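Local coordinates for putative superoxide reductase (Thermotoga maritima, PDB 3QZB), which probably catalyses the reduction of superoxide to hydrogen peroxide at an iron centre, taking electrons from reduced rubredoxin, at residues E27-V32 with T61-R66; H57-E62 with Y104-V109; Q73-P78 with S136-V141. One frame throughout, in Å; residues are numbered along the deposited sequence.

Contact 1: E27-V32 with T61-R66; sequences EKHVPV and TEHHIR. With FE (Fe (III) ion), chain B.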
# COMPACT_ATOMS: atom_id res chain seq x y z
N GLU A 27 15.29 -19.01 11.95
CA GLU A 27 13.89 -18.66 11.70
C GLU A 27 13.76 -17.99 10.33
O GLU A 27 14.25 -16.86 10.14
CB GLU A 27 13.37 -17.76 12.82
CG GLU A 27 11.96 -17.21 12.58
CD GLU A 27 10.91 -18.27 12.27
OE1 GLU A 27 10.59 -19.06 13.22
OE2 GLU A 27 10.45 -18.29 11.13
N LYS A 28 13.10 -18.66 9.38
CA LYS A 28 12.93 -18.18 8.03
C LYS A 28 12.22 -16.83 7.96
O LYS A 28 12.41 -16.11 6.97
CB LYS A 28 12.17 -19.20 7.20
CG LYS A 28 10.74 -19.45 7.62
CD LYS A 28 9.98 -20.43 6.76
CE LYS A 28 10.48 -21.80 6.72
NZ LYS A 28 10.31 -22.38 8.07
N HIS A 29 11.36 -16.49 8.91
CA HIS A 29 10.56 -15.30 8.80
C HIS A 29 11.27 -14.00 9.11
O HIS A 29 10.71 -12.93 8.85
CB HIS A 29 9.33 -15.41 9.69
CG HIS A 29 8.30 -16.37 9.23
ND1 HIS A 29 8.18 -17.66 9.72
CD2 HIS A 29 7.39 -16.24 8.25
CE1 HIS A 29 7.17 -18.23 9.06
NE2 HIS A 29 6.70 -17.41 8.15
N VAL A 30 12.48 -14.04 9.65
CA VAL A 30 13.12 -12.80 10.10
C VAL A 30 13.49 -11.95 8.88
O VAL A 30 14.19 -12.41 7.96
CB VAL A 30 14.37 -13.10 10.93
CG1 VAL A 30 15.07 -11.79 11.27
CG2 VAL A 30 14.00 -13.94 12.19
N PRO A 31 13.10 -10.65 8.87
CA PRO A 31 13.55 -9.77 7.76
C PRO A 31 14.98 -9.34 8.05
O PRO A 31 15.24 -8.80 9.13
CB PRO A 31 12.53 -8.64 7.80
CG PRO A 31 12.13 -8.53 9.23
CD PRO A 31 12.14 -9.98 9.76
N VAL A 32 15.88 -9.60 7.13
CA VAL A 32 17.29 -9.33 7.32
C VAL A 32 17.70 -8.06 6.57
O VAL A 32 17.47 -7.95 5.37
CB VAL A 32 18.16 -10.50 6.87
CG1 VAL A 32 19.65 -10.15 7.04
CG2 VAL A 32 17.78 -11.78 7.67
N THR A 61 0.43 -19.79 -3.50
CA THR A 61 -0.75 -19.05 -3.40
C THR A 61 -1.31 -19.05 -1.95
O THR A 61 -1.83 -18.07 -1.46
CB THR A 61 -1.78 -19.61 -4.41
OG1 THR A 61 -1.26 -19.53 -5.77
CG2 THR A 61 -3.14 -18.90 -4.34
N GLU A 62 -1.17 -20.19 -1.26
CA GLU A 62 -1.66 -20.35 0.08
C GLU A 62 -0.79 -19.74 1.18
O GLU A 62 -1.32 -19.40 2.24
CB GLU A 62 -1.90 -21.86 0.38
CG GLU A 62 -2.84 -22.56 -0.60
CD GLU A 62 -2.24 -22.89 -2.01
OE1 GLU A 62 -1.00 -22.87 -2.25
OE2 GLU A 62 -3.08 -23.25 -2.90
N HIS A 63 0.52 -19.63 0.92
CA HIS A 63 1.47 -19.25 1.97
C HIS A 63 2.58 -18.43 1.34
O HIS A 63 3.38 -18.95 0.57
CB HIS A 63 2.05 -20.48 2.65
CG HIS A 63 3.01 -20.19 3.75
ND1 HIS A 63 3.96 -21.10 4.13
CD2 HIS A 63 3.22 -19.07 4.51
CE1 HIS A 63 4.69 -20.56 5.10
NE2 HIS A 63 4.26 -19.32 5.36
N HIS A 64 2.71 -17.17 1.76
CA HIS A 64 3.69 -16.27 1.18
C HIS A 64 3.91 -15.07 2.05
O HIS A 64 3.04 -14.68 2.84
CB HIS A 64 3.22 -15.83 -0.23
CG HIS A 64 1.81 -15.26 -0.24
ND1 HIS A 64 0.74 -16.00 -0.68
CD2 HIS A 64 1.31 -14.07 0.14
CE1 HIS A 64 -0.35 -15.26 -0.55
NE2 HIS A 64 -0.05 -14.10 -0.02
N ILE A 65 5.07 -14.46 1.89
CA ILE A 65 5.33 -13.13 2.48
C ILE A 65 4.67 -12.06 1.65
O ILE A 65 4.84 -11.96 0.46
CB ILE A 65 6.84 -12.89 2.55
CG1 ILE A 65 7.57 -14.01 3.31
CG2 ILE A 65 7.13 -11.49 3.13
CD1 ILE A 65 7.06 -14.23 4.71
N ARG A 66 3.85 -11.25 2.31
CA ARG A 66 3.08 -10.19 1.67
C ARG A 66 3.86 -8.89 1.47
O ARG A 66 3.67 -8.23 0.45
CB ARG A 66 1.87 -9.88 2.56
CG ARG A 66 0.80 -10.97 2.63
CD ARG A 66 -0.10 -10.94 1.44
NE ARG A 66 -1.23 -11.86 1.52
CZ ARG A 66 -2.30 -11.67 2.25
NH1 ARG A 66 -2.44 -10.59 2.99
NH2 ARG A 66 -3.29 -12.57 2.25
FE FE B . 5.13 -17.93 6.75
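His29 and His63 meet across the iron (III) ion. Each gives NE2 to the metal, His29 NE2 and His63 NE2 both 2.2 Å from the iron, and the two bonds leave the ion in roughly opposite directions, about 150° apart. The nitrogens themselves stay 4.2 Å from each other, each near the plane of the other's ring, so the metal does the joining. His63 reaches it with CG anti to the backbone N (chi1 -179°). His57, His130 and Cys127 complete the site, giving the four-histidine, one-cysteine iron centre of superoxide reductases.

Hydrogen bonding sets the His29 ring from behind. ND1 of His29 donates to Glu27 OE2 at 2.7 Å, approaching from above the carboxylate plane, while the backbone N of His29 reaches the anti lone pair of the same OE2 at 3.0 Å. One oxygen is thus gripped twice, within a type I turn running from Glu27 to Val30.

Nonpolar contact is modest. Ile65 CD1 comes obliquely to His29 CD2 at 4.1 Å, and Lys28 CG sits above one face of the His29 ring, toward its rim.

With ND1 used as a donor, NE2 is the nitrogen that faces the metal. Glu27, an iron ligand by similarity, here holds His29 from the second shell, consistent with a carboxylate that can swing onto or off the ion.

Contact 2: H57-E62 with Y104-V109; sequences HPNTTE and YTEPTV. With FE (Fe (III) ion), chain B.
This is a polar, partly buried contact in which the loop between strands 44-51 and 65-74, carrying iron ligand His57, is pinned to strand 103-115 by the amide of Asn59. ND2 of Asn59 makes both hydrogen bonds that cross between the segments. One runs to Glu106 OE2 at 2.9 Å and is almost straight (174°); the acceptor lies in the amide plane, but the donor arrives from above the carboxylate plane, the two flat groups being turned 42° apart. The other goes to Thr105 O, also at 2.9 Å from Asn59 ND2, and is more bent, with the donor well above the carbonyl plane. Asn59 swings its CG away from its own backbone N (chi1 -168°), which turns the amide to the strand, and OD1 is bonded to His91 ND1, so the group is held at both ends and its flip state is fixed.

The acceptors sit where the strand turns a corner in the immunoglobulin-like beta-sandwich: Pro107 is the centre of an inverse gamma turn, and the chain bends sharply there, so the stretches before and after it serve different sheets or faces of the sandwich. Just before the corner, Tyr104, Thr105 and Glu106 pair antiparallel with a strand of a neighbouring subunit, which extends the sheet beyond this chain.

Beside the amide, Tyr104 lies against the loop backbone. Its CD2 lies 3.3 Å from Asn59 O, which approaches the ring obliquely, and its CB is 3.8 Å from Asn59 ND2. On the metal side of the loop, His57 NE2 binds the iron (III) ion at 2.2 Å. Its ND1 donates to Pro58 O at 2.7 Å, on a lone pair in the carbonyl plane, and Pro58 CD sits above one face of the imidazole, toward its rim.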
# COMPACT_ATOMS: atom_id res chain seq x y z
N HIS A 57 11.75 -19.29 2.59
CA HIS A 57 10.34 -19.22 2.91
C HIS A 57 9.55 -19.56 1.66
O HIS A 57 9.88 -19.11 0.57
CB HIS A 57 9.95 -17.82 3.45
CG HIS A 57 8.54 -17.74 3.98
ND1 HIS A 57 7.44 -17.67 3.15
CD2 HIS A 57 8.04 -17.76 5.25
CE1 HIS A 57 6.33 -17.66 3.87
NE2 HIS A 57 6.66 -17.72 5.15
N PRO A 58 8.43 -20.32 1.81
CA PRO A 58 7.58 -20.59 0.65
C PRO A 58 7.05 -19.37 -0.06
O PRO A 58 6.92 -18.27 0.56
CB PRO A 58 6.42 -21.40 1.28
CG PRO A 58 7.01 -22.05 2.47
CD PRO A 58 7.97 -21.02 3.02
N ASN A 59 6.68 -19.54 -1.31
CA ASN A 59 5.95 -18.49 -2.02
C ASN A 59 4.92 -19.19 -2.88
O ASN A 59 5.07 -19.38 -4.08
CB ASN A 59 6.87 -17.69 -2.87
CG ASN A 59 6.23 -16.43 -3.40
OD1 ASN A 59 5.02 -16.18 -3.18
ND2 ASN A 59 7.03 -15.60 -4.10
N THR A 60 3.85 -19.63 -2.23
CA THR A 60 2.73 -20.29 -2.89
C THR A 60 1.50 -19.42 -2.78
O THR A 60 1.46 -18.46 -1.99
CB THR A 60 2.45 -21.69 -2.28
OG1 THR A 60 1.95 -21.46 -0.95
CG2 THR A 60 3.72 -22.57 -2.26
N THR A 61 0.43 -19.79 -3.50
CA THR A 61 -0.75 -19.05 -3.40
C THR A 61 -1.31 -19.05 -1.95
O THR A 61 -1.83 -18.07 -1.46
CB THR A 61 -1.78 -19.61 -4.41
OG1 THR A 61 -1.26 -19.53 -5.77
CG2 THR A 61 -3.14 -18.90 -4.34
N GLU A 62 -1.17 -20.19 -1.26
CA GLU A 62 -1.66 -20.35 0.08
C GLU A 62 -0.79 -19.74 1.18
O GLU A 62 -1.32 -19.40 2.24
CB GLU A 62 -1.90 -21.86 0.38
CG GLU A 62 -2.84 -22.56 -0.60
CD GLU A 62 -2.24 -22.89 -2.01
OE1 GLU A 62 -1.00 -22.87 -2.25
OE2 GLU A 62 -3.08 -23.25 -2.90
N TYR A 104 5.67 -14.95 -9.80
CA TYR A 104 5.84 -14.89 -8.34
C TYR A 104 6.75 -13.73 -8.00
O TYR A 104 7.76 -13.53 -8.68
CB TYR A 104 6.53 -16.16 -7.80
CG TYR A 104 5.73 -17.44 -8.05
CD1 TYR A 104 5.72 -18.05 -9.29
CD2 TYR A 104 5.01 -18.01 -7.03
CE1 TYR A 104 4.97 -19.20 -9.53
CE2 TYR A 104 4.26 -19.19 -7.27
CZ TYR A 104 4.23 -19.76 -8.53
OH TYR A 104 3.47 -20.91 -8.70
N THR A 105 6.43 -13.00 -6.93
CA THR A 105 7.27 -11.91 -6.44
C THR A 105 7.92 -12.37 -5.14
O THR A 105 7.22 -12.69 -4.16
CB THR A 105 6.48 -10.64 -6.16
OG1 THR A 105 5.62 -10.42 -7.28
CG2 THR A 105 7.46 -9.49 -5.91
N GLU A 106 9.26 -12.40 -5.13
CA GLU A 106 10.00 -12.82 -3.96
C GLU A 106 10.12 -11.71 -2.93
O GLU A 106 10.16 -10.53 -3.28
CB GLU A 106 11.40 -13.33 -4.33
CG GLU A 106 11.38 -14.59 -5.22
CD GLU A 106 10.85 -15.79 -4.46
OE1 GLU A 106 11.56 -16.23 -3.55
OE2 GLU A 106 9.74 -16.28 -4.71
N PRO A 107 10.23 -12.08 -1.65
CA PRO A 107 10.28 -11.07 -0.58
C PRO A 107 11.68 -10.54 -0.30
O PRO A 107 12.30 -10.77 0.72
CB PRO A 107 9.67 -11.77 0.62
CG PRO A 107 10.11 -13.20 0.43
CD PRO A 107 10.02 -13.43 -1.08
N THR A 108 12.13 -9.79 -1.30
CA THR A 108 13.45 -9.16 -1.37
C THR A 108 13.18 -7.77 -1.90
O THR A 108 12.41 -7.61 -2.83
CB THR A 108 14.43 -9.97 -2.28
OG1 THR A 108 14.48 -11.33 -1.86
CG2 THR A 108 15.85 -9.36 -2.20
N VAL A 109 13.77 -6.76 -1.27
CA VAL A 109 13.63 -5.41 -1.81
C VAL A 109 14.91 -4.61 -1.53
O VAL A 109 15.50 -4.74 -0.49
CB VAL A 109 12.35 -4.70 -1.28
CG1 VAL A 109 12.43 -4.44 0.24
CG2 VAL A 109 12.06 -3.40 -2.10
FE FE B . 5.13 -17.93 6.75

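Contact 3: Q73-P78 with S136-V141; sequences QPDGDP and SQKITV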
# COMPACT_ATOMS: atom_id res chain seq x y z
N GLN A 73 14.25 5.63 12.64
CA GLN A 73 14.10 6.25 13.96
C GLN A 73 15.31 7.17 14.18
O GLN A 73 16.40 6.64 14.45
CB GLN A 73 14.01 5.18 15.04
CG GLN A 73 13.29 5.63 16.30
CD GLN A 73 14.03 6.71 17.02
OE1 GLN A 73 15.15 6.48 17.49
NE2 GLN A 73 13.43 7.87 17.13
N PRO A 74 15.16 8.49 14.07
CA PRO A 74 16.34 9.35 14.24
C PRO A 74 16.72 9.43 15.72
O PRO A 74 15.84 9.66 16.56
CB PRO A 74 15.88 10.70 13.70
CG PRO A 74 14.61 10.44 12.94
CD PRO A 74 14.00 9.26 13.62
N ASP A 75 18.01 9.34 16.01
CA ASP A 75 18.44 9.44 17.38
C ASP A 75 17.94 10.72 18.00
O ASP A 75 18.04 11.79 17.38
CB ASP A 75 19.97 9.42 17.48
CG ASP A 75 20.63 8.18 17.02
OD1 ASP A 75 19.95 7.14 16.85
OD2 ASP A 75 21.90 8.24 16.81
N GLY A 76 17.38 10.61 19.19
CA GLY A 76 16.93 11.76 19.95
C GLY A 76 15.55 12.27 19.55
O GLY A 76 15.06 13.22 20.17
N ASP A 77 14.93 11.70 18.54
CA ASP A 77 13.60 12.13 18.09
C ASP A 77 12.53 11.25 18.73
O ASP A 77 12.78 10.05 18.97
CB ASP A 77 13.54 12.04 16.58
CG ASP A 77 12.33 12.68 15.98
OD1 ASP A 77 12.29 13.93 15.90
OD2 ASP A 77 11.37 11.92 15.63
N PRO A 78 11.30 11.76 18.94
CA PRO A 78 10.28 10.91 19.57
C PRO A 78 9.67 9.81 18.68
O PRO A 78 8.92 8.98 19.21
CB PRO A 78 9.18 11.93 19.94
CG PRO A 78 9.81 13.25 19.96
CD PRO A 78 10.86 13.17 18.91
N SER A 136 16.22 -4.78 13.49
CA SER A 136 16.70 -3.42 13.45
C SER A 136 18.20 -3.33 13.45
O SER A 136 18.86 -4.29 13.82
CB SER A 136 16.14 -2.60 14.61
OG SER A 136 16.66 -3.00 15.86
N GLN A 137 18.71 -2.20 12.97
CA GLN A 137 20.16 -1.98 12.81
C GLN A 137 20.42 -0.48 12.94
O GLN A 137 19.78 0.31 12.27
CB GLN A 137 20.61 -2.47 11.38
CG GLN A 137 21.98 -2.48 11.07
CD GLN A 137 22.17 -3.31 9.93
OE1 GLN A 137 21.76 -4.50 9.92
NE2 GLN A 137 22.77 -2.76 8.95
N LYS A 138 21.44 -0.12 13.71
CA LYS A 138 21.89 1.26 13.78
C LYS A 138 22.58 1.69 12.48
O LYS A 138 23.26 0.88 11.85
CB LYS A 138 22.89 1.40 14.90
CG LYS A 138 23.19 2.79 15.39
CD LYS A 138 22.01 3.29 16.28
CE LYS A 138 22.15 4.75 16.74
NZ LYS A 138 22.40 5.70 15.57
N ILE A 139 22.45 2.97 12.13
CA ILE A 139 23.23 3.58 11.03
C ILE A 139 23.72 4.93 11.54
O ILE A 139 22.98 5.72 12.12
CB ILE A 139 22.46 3.64 9.71
CG1 ILE A 139 23.37 4.08 8.56
CG2 ILE A 139 21.18 4.47 9.88
CD1 ILE A 139 22.79 3.78 7.18
N THR A 140 25.01 5.16 11.30
CA THR A 140 25.65 6.42 11.72
C THR A 140 25.79 7.29 10.46
O THR A 140 26.22 6.82 9.39
CB THR A 140 27.03 6.13 12.30
OG1 THR A 140 26.86 5.33 13.48
CG2 THR A 140 27.76 7.41 12.67
N VAL A 141 25.44 8.57 10.58
CA VAL A 141 25.51 9.52 9.49
C VAL A 141 26.50 10.60 9.91
O VAL A 141 26.41 11.14 11.02
CB VAL A 141 24.13 10.12 9.21
CG1 VAL A 141 24.21 11.13 8.08
CG2 VAL A 141 23.12 8.98 8.88
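Asp75 and Lys138 come at each other from opposite directions and close a salt bridge on the surface of the immunoglobulin-like beta-sandwich. Asp75 comes just after strand 65-74, in the type II turn from Pro74 to Asp77; Lys138 is on strand 131-141. Strand 119-127 pairs with both, so the bridge spans that intervening strand.

The side chain of Asp75 sets out toward strand 131-141, and the lysine chain bends to meet its carboxylate. Lys138 leaves the strand with its first torsion extended (chi1 -163°), then kinks at its second and fourth torsions, which carries the ammonium group to the two oxygens. Its CE rides along too, 3.3 Å from Asp75 OD1. The same ammonium also bonds Gly119 O on the strand in between, giving the charge a second partner.

The turn itself is closed by Asp77 N to Pro74 O at 3.0 Å, with Gly76 taking the positive phi of 82°, and Gln73 NE2 adds a weak bond to Asp77 O.

The bidentate grip is uneven: Lys138 NZ takes the syn lone pair of Asp75 OD2 at 2.9 Å, whereas its bond to Asp75 OD1, at 3.1 Å, is weak.

In the fold
Contacts 1 and 2 belong to one site. Their centres are about 7 Å apart, they share Thr61 and Glu62, and together they bring three of the five iron ligands to the same ion. His57 NE2 of contact 2 lies 2.9 Å from His63 NE2 and 3.0 Å from His29 NE2, and Ile65 CD1 comes within 3.5 Å of His57 NE2. Contact 3 sits on the other side of the chain's centre, its centre about 26 Å from that of contact 1 and about 30 Å from that of contact 2. Strand 65-74 nevertheless connects it to the metal site: contact 1 uses the strand's start, contact 3 its end.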